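Local coordinates for CELL WALL surface anchor family protein (Streptococcus pneumoniae, PDB 2WW8) that acts as the pilus adhesin RrgA, a cell-wall-anchored surface protein that probably attaches the bacterium to host cells, at residues Arg182-Glu186 with Gly187-Lys191. Numbering follows the deposited sequence.
Sequences RVIPE and GTLSK
Leu189, paired with Arg182 across a tight antiparallel beta hairpin, extends its side-chain end between Arg182 and Ile184 on one face; the hairpin's strands 171-184 and 187-196 are joined by a type I turn from Ile184 to Gly187. Each branch of the leucine meets a different neighbour: CD1 comes within 3.8 Å of Arg182 CB, while CD2 lies 4.0 Å from Ile184 CD1. The side chains of Ile184 and Leu189 cross at about a right angle, so methyl ends meet rather than whole flanks. Ile184 CG1 and Leu189 CG both stand between backbone N and carbonyl carbon (chi1 54° in Leu189), and both side chains pack on Leu700 and Arg711, which marks this as the hairpin's inward face. Arg182 contributes mainly its base; with CG anti to the backbone N (chi1 -170°), its extended chain leads off to a salt bridge with Asp153 and a cation-pi contact with Tyr151. On the other face Val183 pairs with Thr188, whose OG1 is hydrogen-bonded to Ser211 OG. Glu186, its chain bent at chi2, folds its carboxylate back beside Ile184 and Pro185, where OE2 forms a salt bridge with Arg711. Further along, Lys191 NZ is covalently linked to Asn695 CG, an isopeptide cross-link of the kind that stabilises Gram-positive pilins. The backbone evidence for the register is reciprocal bonding between Arg182 and Leu189, with the bond from Arg182 N to Leu189 O nearly straight at 169°. The turn itself is closed by the hydrogen bond from Gly187 N to Ile184 O, 3.0 Å long.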
loop_
_atom_site.group_PDB
_atom_site.type_symbol
_atom_site.label_atom_id
_atom_site.label_comp_id
_atom_site.label_asym_id
_atom_site.label_seq_id
_atom_site.Cartn_x
_atom_site.Cartn_y
_atom_site.Cartn_z
ATOM N N ARG A 182 0.142 7.819 4.735
ATOM C CA ARG A 182 0.256 8.607 5.946
ATOM C C ARG A 182 -0.987 8.429 6.830
ATOM O O ARG A 182 -2.134 8.632 6.388
ATOM C CB ARG A 182 0.412 10.090 5.543
ATOM C CG ARG A 182 0.790 11.025 6.694
ATOM C CD ARG A 182 0.651 12.486 6.228
ATOM N NE ARG A 182 1.323 13.358 7.211
ATOM C CZ ARG A 182 1.165 14.680 7.291
ATOM N NH1 ARG A 182 0.298 15.270 6.489
ATOM N NH2 ARG A 182 1.812 15.395 8.203
ATOM N N VAL A 183 -0.764 8.137 8.111
ATOM C CA VAL A 183 -1.839 8.165 9.102
ATOM C C VAL A 183 -2.186 9.620 9.467
ATOM O O VAL A 183 -1.291 10.403 9.812
ATOM C CB VAL A 183 -1.447 7.374 10.366
ATOM C CG1 VAL A 183 -2.610 7.308 11.339
ATOM C CG2 VAL A 183 -0.987 5.926 9.960
ATOM N N ILE A 184 -3.477 9.956 9.434
ATOM C CA ILE A 184 -3.953 11.228 9.901
ATOM C C ILE A 184 -5.122 11.065 10.858
ATOM O O ILE A 184 -5.706 9.969 10.951
ATOM C CB ILE A 184 -4.381 12.144 8.709
ATOM C CG1 ILE A 184 -5.428 11.437 7.832
ATOM C CG2 ILE A 184 -3.184 12.579 8.000
ATOM C CD1 ILE A 184 -6.058 12.317 6.737
ATOM N N PRO A 185 -5.469 12.137 11.589
ATOM C CA PRO A 185 -6.545 11.961 12.587
ATOM C C PRO A 185 -7.834 11.521 11.896
ATOM O O PRO A 185 -8.595 10.811 12.490
ATOM C CB PRO A 185 -6.716 13.381 13.164
ATOM C CG PRO A 185 -5.335 13.945 13.126
ATOM C CD PRO A 185 -4.837 13.467 11.707
ATOM N N GLU A 186 -8.059 11.908 10.638
ATOM C CA GLU A 186 -9.281 11.569 9.921
ATOM C C GLU A 186 -9.250 10.204 9.222
ATOM O O GLU A 186 -10.252 9.770 8.627
ATOM C CB GLU A 186 -9.608 12.680 8.925
ATOM C CG GLU A 186 -9.945 13.978 9.561
ATOM C CD GLU A 186 -8.694 14.800 9.956
ATOM O OE1 GLU A 186 -7.571 14.485 9.531
ATOM O OE2 GLU A 186 -8.870 15.787 10.698
ATOM N N GLY A 187 -8.109 9.514 9.259
ATOM C CA GLY A 187 -8.011 8.206 8.579
ATOM C C GLY A 187 -6.638 8.023 8.003
ATOM O O GLY A 187 -5.668 8.035 8.744
ATOM N N THR A 188 -6.531 7.835 6.695
ATOM C CA THR A 188 -5.207 7.751 6.086
ATOM C C THR A 188 -5.267 8.449 4.710
ATOM O O THR A 188 -6.349 8.639 4.143
ATOM C CB THR A 188 -4.825 6.278 5.843
ATOM O OG1 THR A 188 -5.632 5.797 4.770
ATOM C CG2 THR A 188 -5.035 5.383 7.109
ATOM N N LEU A 189 -4.114 8.854 4.181
ATOM C CA LEU A 189 -4.064 9.337 2.828
ATOM C C LEU A 189 -2.773 8.784 2.230
ATOM O O LEU A 189 -1.886 8.325 2.986
ATOM C CB LEU A 189 -4.203 10.880 2.701
ATOM C CG LEU A 189 -3.236 11.752 3.516
ATOM C CD1 LEU A 189 -1.845 11.680 2.863
ATOM C CD2 LEU A 189 -3.658 13.230 3.607
ATOM N N SER A 190 -2.693 8.805 0.892
ATOM C CA SER A 190 -1.513 8.234 0.227
ATOM C C SER A 190 -1.325 8.834 -1.136
ATOM O O SER A 190 -2.286 9.188 -1.797
ATOM C CB SER A 190 -1.548 6.696 0.166
ATOM O OG SER A 190 -2.409 6.235 -0.876
ATOM N N LYS A 191 -0.075 8.935 -1.560
ATOM C CA LYS A 191 0.290 9.402 -2.889
ATOM C C LYS A 191 1.563 8.706 -3.332
ATOM O O LYS A 191 2.549 8.612 -2.566
ATOM C CB LYS A 191 0.534 10.901 -2.880
ATOM C CG LYS A 191 0.752 11.397 -4.340
ATOM C CD LYS A 191 0.577 12.908 -4.438
ATOM C CE LYS A 191 1.012 13.311 -5.832
ATOM N NZ LYS A 191 1.183 14.778 -5.839
#